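PDB 4HDT: 3-hydroxyisobutyryl-CoA hydrolase from Mycobacterium thermoresistibile, which probably hydrolyses 3-hydroxyisobutyryl-CoA (3-hydroxy-2-methylpropanoyl-CoA) to 3-hydroxyisobutyrate and free coenzyme A, as a member of the crotonase-like family. Local coordinates for residues A[9-14]-A[22-27]; A[31-36]-A[66-71]; A[177-182]-A[219-224]. One frame throughout, in Å; residues are numbered along the deposited sequence.

Contact 1. Residues A[9-14]-A[22-27]; sequences EDVLVN and LTLNRP
The antiparallel hairpin of strands 11-16 and 19-24, which forms one margin of the six-stranded mixed sheet, is seen here near its open end, where Leu12 faces Thr23 as a hydrogen-bonded pair. Leu12 N donates to Thr23 O at 2.8 Å and Thr23 N returns a bond to Leu12 O. Val11 with Leu24 and Val13 with Leu22 are the flanking non-hydrogen-bonded pairs. Their side chains share one face of the sheet, where Val11 touches Met37 and Val13 Trp48 of helix 35-49, and Leu22 and Leu24 also touch Leu59 of the adjacent strand 56-61. CD2 of Leu22 packs against Val13 CG2 at 4.1 Å and Val11 CG1 at 4.2 Å, Val13 and Leu22 lying side by side. On the other face CB of Leu12 meets CB of Thr23, and a water lies between Thr23 OG1 and Leu12 O, its bond to the latter weak.

Past the strand end Asn25 takes over the pairing with two bonds. Its N donates to Asp10 O, while CG, anti to the backbone N (chi1 -173°), carries ND2 to Glu9 O at 2.9 Å, with that oxygen close to the amide plane. The isobutyl end of Leu12 lies across this amide, CG to Asn25 ND2 3.7 Å. Beyond it the carboxylate of Asp10 rests on the aliphatic part of Arg26, OD2 to CD 3.5 Å; a water links Asp10 OD2 to Arg26 NH2, while Asn8 holds Asp10 OD1 and Asp72 and Ser32 hold Arg26 NH1. Together these atoms make the N-terminal beta hairpin that edges the core sheet of a crotonase-like fold.

Contact 2. Residues A[31-36]-A[66-71]; sequences NSLTHG and GLCAGG. With ZN (zinc ion), chain D; ACT (acetate ion), chain H.
Gly70 O takes the shortest bond between the two segments, from Leu33 N at 2.8 Å; Ser32 CA adds a CH...O contact to the same oxygen at 3.1 Å. At the other end Asn31 ND2 bonds Leu67 O from above its carbonyl plane at 3.2 Å, bonds Gly66 O weakly, and also reaches Ala62 O. The backbone itself brings Asn31 CB to 3.2 Å from Leu67 O, and CG, anti to the carbonyl carbon (chi1 -55°), turns the amide so that ND2 meets the same oxygen. Arg26 N holds OD1 of this buried amide, so both of its ends are engaged and its rotation is fixed.

The single backbone bridge between Leu33 and Gly71 joins the approach to helix 35-49 to the glycine-rich loop after strand 56-61, a loop that in crotonase relatives supplies a backbone NH to the oxyanion hole. At the backbone angles of Gly66 and Gly70 a side chain would collide with the preceding carbonyl oxygen. Between the two polar ends sits Cys68: its SG touches Leu33 CG at 3.8 Å and takes a weak bond from Gly70 N. Farther along, Thr34 N-caps helix 35-49 through Met37 N. His35 N bonds an acetate, probably from the crystallisation liquor, at 3.0 Å, while its ring binds zinc through ND1 at 2.1 Å; Glu86 is the second protein ligand and Asp93 holds the far ring nitrogen, NE2.

Contact 3. Residues A[177-182]-A[219-224]; sequences GADAIV and PASPLA
Asp179 OD1, on the buried side of the contact, accepts two hydrogen bonds from the segment crossing beside helix 177-183. Ser221 OG donates at 2.6 Å to its anti lone pair, the one away from OD2, while Leu223 N comes in from 45° above the carboxylate plane at 2.9 Å. The aspartate side chain crosses those of Pro222 and Leu223 at about right angles. Leu223 CB comes within 3.5 Å of Asp179 CG, and Pro222 CD also lies against OD1. The second oxygen, OD2, is taken by Ser176 N just before the helix, so both ends of the carboxylate are held.

Ser221 is the N-cap of a weakly bonded single turn, 222-225: OG, anti to the backbone N (chi1 163°), accepts from Ala224 N at 3.0 Å while donating to Asp179. Val182 CG2 packs against its CB at 3.7 Å. Ala178 CB makes a close approach to a backbone oxygen, Pro219 O, at 3.2 Å.

The apolar touches toward the solvent side are looser: Ala178 CB to CD of the exposed Pro219 and Val182 CG1 to Ala224 CB are both 4.2 Å. Inward, Leu223 reaches Phe175, in the loop before helix 177-183, and His167 of helix 164-171.

With three donors around its two oxygens, Ser221 OG and Leu223 N at OD1 and Ser176 N at OD2, Asp179 is probably ionised, and the hydroxyl of Ser221 relays its hold to a second backbone NH of the 222-225 turn.

The three contacts follow one another along the chain, each closing before the next opens. Contacts 1 and 2 are neighbours, their centres 10 Å apart: the chain runs from strand 19-24 into helix 35-49, and Arg26 probably bonds Asn31 N through its backbone O and Ser32 OG through NH1. The hairpin is thereby tied to residues 31-32, whose segment in turn bonds the glycine-rich loop. Contact 3 lies apart, its centre 29 Å from contact 1 and 24 Å from contact 2, touching neither. Contacts 1 and 2 thus belong to the part built on the sheet's first strands, whereas contact 3 joins helical segments near strand 188-189, the other outermost strand.

Contact 1. Residues A[9-14]-A[22-27]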
loop_
_atom_site.group_PDB
_atom_site.type_symbol
_atom_site.label_atom_id
_atom_site.label_comp_id
_atom_site.label_asym_id
_atom_site.label_seq_id
_atom_site.Cartn_x
_atom_site.Cartn_y
_atom_site.Cartn_z
ATOM N N GLU A 9 -17.296 2.750 16.985
ATOM C CA GLU A 9 -17.452 3.036 15.578
ATOM C C GLU A 9 -16.060 2.941 14.967
ATOM O O GLU A 9 -15.223 3.794 15.244
ATOM C CB GLU A 9 -17.972 4.454 15.350
ATOM C CG GLU A 9 -19.391 4.692 15.826
ATOM C CD GLU A 9 -20.427 4.062 14.924
ATOM O OE1 GLU A 9 -20.068 3.615 13.832
ATOM O OE2 GLU A 9 -21.606 4.019 15.336
ATOM N N ASP A 10 -15.828 1.924 14.157
ATOM C CA ASP A 10 -14.459 1.683 13.639
ATOM C C ASP A 10 -14.004 2.710 12.614
ATOM O O ASP A 10 -12.779 2.804 12.300
ATOM C CB ASP A 10 -14.317 0.273 13.099
ATOM C CG ASP A 10 -14.410 -0.782 14.190
ATOM O OD1 ASP A 10 -14.257 -0.441 15.394
ATOM O OD2 ASP A 10 -14.565 -1.968 13.849
ATOM N N VAL A 11 -14.953 3.471 12.072
ATOM C CA VAL A 11 -14.598 4.715 11.319
ATOM C C VAL A 11 -15.471 5.823 11.905
ATOM O O VAL A 11 -16.715 5.714 11.877
ATOM C CB VAL A 11 -14.882 4.628 9.814
ATOM C CG1 VAL A 11 -14.531 5.940 9.117
ATOM C CG2 VAL A 11 -14.177 3.463 9.185
ATOM N N LEU A 12 -14.845 6.877 12.416
ATOM C CA LEU A 12 -15.577 8.048 12.864
ATOM C C LEU A 12 -15.837 8.987 11.681
ATOM O O LEU A 12 -14.938 9.283 10.899
ATOM C CB LEU A 12 -14.862 8.773 14.017
ATOM C CG LEU A 12 -14.502 7.953 15.246
ATOM C CD1 LEU A 12 -13.463 8.708 16.077
ATOM C CD2 LEU A 12 -15.750 7.697 16.074
ATOM N N VAL A 13 -17.096 9.419 11.556
ATOM C CA VAL A 13 -17.527 10.241 10.428
ATOM C C VAL A 13 -18.151 11.548 10.905
ATOM O O VAL A 13 -18.996 11.552 11.821
ATOM C CB VAL A 13 -18.563 9.496 9.559
ATOM C CG1 VAL A 13 -19.041 10.363 8.384
ATOM C CG2 VAL A 13 -18.036 8.133 9.128
ATOM N N ASN A 14 -17.750 12.652 10.284
ATOM C CA ASN A 14 -18.380 13.931 10.536
ATOM C C ASN A 14 -18.128 14.831 9.334
ATOM O O ASN A 14 -17.334 14.511 8.462
ATOM C CB ASN A 14 -17.835 14.573 11.807
ATOM C CG ASN A 14 -18.723 15.706 12.344
ATOM O OD1 ASN A 14 -19.905 15.863 11.967
ATOM N ND2 ASN A 14 -18.153 16.498 13.260
ATOM N N LEU A 22 -13.122 11.473 7.670
ATOM C CA LEU A 22 -13.099 10.037 7.871
ATOM C C LEU A 22 -11.928 9.762 8.801
ATOM O O LEU A 22 -10.797 9.955 8.400
ATOM C CB LEU A 22 -12.929 9.302 6.536
ATOM C CG LEU A 22 -14.086 9.498 5.566
ATOM C CD1 LEU A 22 -13.725 8.922 4.208
ATOM C CD2 LEU A 22 -15.333 8.825 6.148
ATOM N N THR A 23 -12.208 9.269 10.008
ATOM C CA THR A 23 -11.139 8.963 10.945
ATOM C C THR A 23 -11.163 7.463 11.239
ATOM O O THR A 23 -12.081 6.932 11.852
ATOM C CB THR A 23 -11.249 9.797 12.237
ATOM O OG1 THR A 23 -11.374 11.162 11.902
ATOM C CG2 THR A 23 -10.040 9.570 13.194
ATOM N N LEU A 24 -10.127 6.768 10.782
ATOM C CA LEU A 24 -10.008 5.344 11.046
ATOM C C LEU A 24 -9.852 5.174 12.568
ATOM O O LEU A 24 -9.125 5.949 13.180
ATOM C CB LEU A 24 -8.766 4.787 10.377
ATOM C CG LEU A 24 -8.739 4.979 8.875
ATOM C CD1 LEU A 24 -7.494 4.345 8.346
ATOM C CD2 LEU A 24 -9.976 4.385 8.204
ATOM N N ASN A 25 -10.576 4.228 13.170
ATOM C CA ASN A 25 -10.706 4.239 14.644
ATOM C C ASN A 25 -10.661 2.840 15.241
ATOM O O ASN A 25 -11.582 2.421 15.945
ATOM C CB ASN A 25 -11.986 4.988 15.057
ATOM C CG ASN A 25 -12.102 5.181 16.552
ATOM O OD1 ASN A 25 -11.095 5.446 17.248
ATOM N ND2 ASN A 25 -13.306 4.994 17.075
ATOM N N ARG A 26 -9.555 2.152 15.018
ATOM C CA ARG A 26 -9.198 0.958 15.779
ATOM C C ARG A 26 -7.761 1.158 16.281
ATOM O O ARG A 26 -6.836 0.457 15.874
ATOM C CB ARG A 26 -9.323 -0.287 14.921
ATOM C CG ARG A 26 -10.691 -0.419 14.248
ATOM C CD ARG A 26 -11.083 -1.847 13.926
ATOM N NE ARG A 26 -10.030 -2.604 13.319
ATOM C CZ ARG A 26 -9.867 -3.920 13.406
ATOM N NH1 ARG A 26 -8.840 -4.471 12.770
ATOM N NH2 ARG A 26 -10.752 -4.688 14.046
ATOM N N PRO A 27 -7.566 2.148 17.153
ATOM C CA PRO A 27 -6.154 2.483 17.459
ATOM C C PRO A 27 -5.335 1.374 18.150
ATOM O O PRO A 27 -4.114 1.335 17.974
ATOM C CB PRO A 27 -6.271 3.719 18.339
ATOM C CG PRO A 27 -7.648 3.698 18.876
ATOM C CD PRO A 27 -8.494 3.102 17.763
HETATM O O HOH W 1 -13.292 -3.983 15.317
HETATM O O HOH W 2 -14.096 11.801 11.707
#

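Contact 2. Residues A[31-36]-A[66-71]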
loop_
_atom_site.group_PDB
_atom_site.type_symbol
_atom_site.label_atom_id
_atom_site.label_comp_id
_atom_site.label_asym_id
_atom_site.label_seq_id
_atom_site.Cartn_x
_atom_site.Cartn_y
_atom_site.Cartn_z
ATOM N N ASN A 31 -5.271 0.899 13.641
ATOM C CA ASN A 31 -6.290 1.201 12.650
ATOM C C ASN A 31 -6.336 0.224 11.464
ATOM O O ASN A 31 -6.770 0.619 10.346
ATOM C CB ASN A 31 -6.171 2.666 12.213
ATOM C CG ASN A 31 -6.228 3.629 13.383
ATOM O OD1 ASN A 31 -7.093 3.493 14.271
ATOM N ND2 ASN A 31 -5.394 4.678 13.350
ATOM N N SER A 32 -5.960 -1.049 11.682
ATOM C CA SER A 32 -6.058 -2.005 10.580
ATOM C C SER A 32 -7.498 -2.087 10.010
ATOM O O SER A 32 -8.467 -1.991 10.753
ATOM C CB SER A 32 -5.496 -3.373 10.919
ATOM O OG SER A 32 -6.212 -3.973 11.935
ATOM N N LEU A 33 -7.623 -2.297 8.702
ATOM C CA LEU A 33 -8.919 -2.164 8.011
ATOM C C LEU A 33 -9.713 -3.453 8.056
ATOM O O LEU A 33 -9.207 -4.528 7.698
ATOM C CB LEU A 33 -8.730 -1.824 6.526
ATOM C CG LEU A 33 -7.939 -0.585 6.237
ATOM C CD1 LEU A 33 -7.837 -0.440 4.719
ATOM C CD2 LEU A 33 -8.631 0.626 6.816
ATOM N N THR A 34 -10.971 -3.308 8.419
ATOM C CA THR A 34 -11.945 -4.384 8.320
ATOM C C THR A 34 -12.807 -4.140 7.072
ATOM O O THR A 34 -12.799 -3.047 6.475
ATOM C CB THR A 34 -12.890 -4.388 9.530
ATOM O OG1 THR A 34 -13.636 -3.174 9.553
ATOM C CG2 THR A 34 -12.145 -4.562 10.859
ATOM N N HIS A 35 -13.608 -5.136 6.750
ATOM C CA HIS A 35 -14.486 -4.992 5.595
ATOM C C HIS A 35 -15.488 -3.881 5.896
ATOM O O HIS A 35 -15.829 -3.058 5.032
ATOM C CB HIS A 35 -15.134 -6.346 5.342
ATOM C CG HIS A 35 -15.896 -6.396 4.072
ATOM N ND1 HIS A 35 -16.678 -7.468 3.714
ATOM C CD2 HIS A 35 -15.962 -5.514 3.046
ATOM C CE1 HIS A 35 -17.220 -7.228 2.532
ATOM N NE2 HIS A 35 -16.779 -6.060 2.094
ATOM N N GLY A 36 -15.978 -3.832 7.138
ATOM C CA GLY A 36 -16.867 -2.773 7.561
ATOM C C GLY A 36 -16.334 -1.359 7.401
ATOM O O GLY A 36 -17.042 -0.442 6.967
ATOM N N GLY A 66 0.141 5.763 13.939
ATOM C CA GLY A 66 0.028 5.699 12.500
ATOM C C GLY A 66 -1.369 5.785 11.936
ATOM O O GLY A 66 -2.345 5.371 12.599
ATOM N N LEU A 67 -1.458 6.229 10.686
ATOM C CA LEU A 67 -2.741 6.197 9.997
ATOM C C LEU A 67 -3.346 4.797 9.960
ATOM O O LEU A 67 -4.548 4.593 10.290
ATOM C CB LEU A 67 -2.522 6.670 8.575
ATOM C CG LEU A 67 -3.805 6.597 7.706
ATOM C CD1 LEU A 67 -5.032 7.348 8.210
ATOM C CD2 LEU A 67 -3.507 7.023 6.296
ATOM N N CYS A 68 -2.556 3.802 9.551
ATOM C CA CYS A 68 -3.112 2.457 9.247
ATOM C C CYS A 68 -1.979 1.468 8.926
ATOM O O CYS A 68 -1.306 1.599 7.915
ATOM C CB CYS A 68 -4.104 2.518 8.071
ATOM S SG CYS A 68 -4.763 0.907 7.598
ATOM N N ALA A 69 -1.883 0.418 9.749
ATOM C CA ALA A 69 -0.868 -0.626 9.577
ATOM C C ALA A 69 -1.160 -1.656 8.482
ATOM O O ALA A 69 -0.260 -2.442 8.147
ATOM C CB ALA A 69 -0.627 -1.318 10.906
ATOM N N GLY A 70 -2.382 -1.659 7.942
ATOM C CA GLY A 70 -2.727 -2.636 6.923
ATOM C C GLY A 70 -4.175 -3.046 6.964
ATOM O O GLY A 70 -5.007 -2.466 7.690
ATOM N N GLY A 71 -4.519 -3.982 6.089
ATOM C CA GLY A 71 -5.792 -4.707 6.255
ATOM C C GLY A 71 -5.671 -5.616 7.479
ATOM O O GLY A 71 -4.576 -6.004 7.880
HETATM ZN ZN ZN D . -17.462 -9.193 4.585
HETATM C C ACT H . -11.754 -8.343 6.405
HETATM O O ACT H . -12.550 -7.879 7.286
HETATM O OXT ACT H . -12.107 -9.231 5.598
HETATM C CH3 ACT H . -10.313 -7.896 6.337
#

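Contact 3. Residues A[177-182]-A[219-224]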
loop_
_atom_site.group_PDB
_atom_site.type_symbol
_atom_site.label_atom_id
_atom_site.label_comp_id
_atom_site.label_asym_id
_atom_site.label_seq_id
_atom_site.Cartn_x
_atom_site.Cartn_y
_atom_site.Cartn_z
ATOM N N GLY A 177 8.880 9.514 5.131
ATOM C CA GLY A 177 8.058 10.506 4.447
ATOM C C GLY A 177 8.760 11.116 3.246
ATOM O O GLY A 177 8.170 11.216 2.178
ATOM N N ALA A 178 10.026 11.476 3.408
ATOM C CA ALA A 178 10.759 12.118 2.315
ATOM C C ALA A 178 10.914 11.118 1.165
ATOM O O ALA A 178 10.781 11.495 -0.011
ATOM C CB ALA A 178 12.124 12.593 2.803
ATOM N N ASP A 179 11.173 9.862 1.502
ATOM C CA ASP A 179 11.290 8.791 0.517
ATOM C C ASP A 179 9.955 8.656 -0.199
ATOM O O ASP A 179 9.905 8.435 -1.395
ATOM C CB ASP A 179 11.610 7.451 1.171
ATOM C CG ASP A 179 12.961 7.393 1.871
ATOM O OD1 ASP A 179 13.906 8.131 1.463
ATOM O OD2 ASP A 179 13.088 6.572 2.822
ATOM N N ALA A 180 8.854 8.680 0.558
ATOM C CA ALA A 180 7.520 8.529 -0.058
ATOM C C ALA A 180 7.254 9.610 -1.087
ATOM O O ALA A 180 6.652 9.328 -2.152
ATOM C CB ALA A 180 6.439 8.524 1.017
ATOM N N ILE A 181 7.667 10.837 -0.806
ATOM C CA ILE A 181 7.486 11.925 -1.779
ATOM C C ILE A 181 8.352 11.640 -3.016
ATOM O O ILE A 181 7.890 11.769 -4.165
ATOM C CB ILE A 181 7.797 13.283 -1.141
ATOM C CG1 ILE A 181 6.758 13.558 -0.029
ATOM C CG2 ILE A 181 7.809 14.403 -2.181
ATOM C CD1 ILE A 181 7.119 14.757 0.838
ATOM N N VAL A 182 9.603 11.226 -2.812
ATOM C CA VAL A 182 10.467 10.884 -3.953
ATOM C C VAL A 182 9.848 9.752 -4.824
ATOM O O VAL A 182 9.907 9.794 -6.051
ATOM C CB VAL A 182 11.896 10.512 -3.429
ATOM C CG1 VAL A 182 12.671 9.685 -4.448
ATOM C CG2 VAL A 182 12.623 11.771 -2.995
ATOM N N PRO A 219 13.095 16.639 4.484
ATOM C CA PRO A 219 14.523 16.408 4.607
ATOM C C PRO A 219 15.033 15.478 3.513
ATOM O O PRO A 219 14.278 14.972 2.662
ATOM C CB PRO A 219 14.646 15.768 5.972
ATOM C CG PRO A 219 13.368 15.069 6.190
ATOM C CD PRO A 219 12.321 15.882 5.474
ATOM N N ALA A 220 16.349 15.336 3.481
ATOM C CA ALA A 220 17.005 14.392 2.603
ATOM C C ALA A 220 16.355 13.003 2.627
ATOM O O ALA A 220 16.021 12.483 3.680
ATOM C CB ALA A 220 18.461 14.277 3.032
ATOM N N SER A 221 16.135 12.447 1.438
ATOM C CA SER A 221 15.616 11.089 1.236
ATOM C C SER A 221 16.784 10.082 1.207
ATOM O O SER A 221 17.591 10.080 0.285
ATOM C CB SER A 221 14.810 11.000 -0.064
ATOM O OG SER A 221 14.602 9.672 -0.533
ATOM N N PRO A 222 16.884 9.210 2.213
ATOM C CA PRO A 222 17.926 8.196 2.102
ATOM C C PRO A 222 17.704 7.256 0.935
ATOM O O PRO A 222 18.644 6.784 0.321
ATOM C CB PRO A 222 17.827 7.439 3.435
ATOM C CG PRO A 222 16.978 8.271 4.321
ATOM C CD PRO A 222 16.091 9.064 3.449
ATOM N N LEU A 223 16.448 6.987 0.571
ATOM C CA LEU A 223 16.244 6.143 -0.571
ATOM C C LEU A 223 16.792 6.754 -1.861
ATOM O O LEU A 223 17.390 6.060 -2.699
ATOM C CB LEU A 223 14.741 5.793 -0.719
ATOM C CG LEU A 223 14.415 4.420 -1.242
ATOM C CD1 LEU A 223 15.193 3.330 -0.546
ATOM C CD2 LEU A 223 12.917 4.191 -1.013
ATOM N N ALA A 224 16.561 8.049 -2.072
ATOM C CA ALA A 224 17.103 8.756 -3.220
ATOM C C ALA A 224 18.626 8.640 -3.290
ATOM O O ALA A 224 19.174 8.482 -4.363
ATOM C CB ALA A 224 16.684 10.217 -3.239
#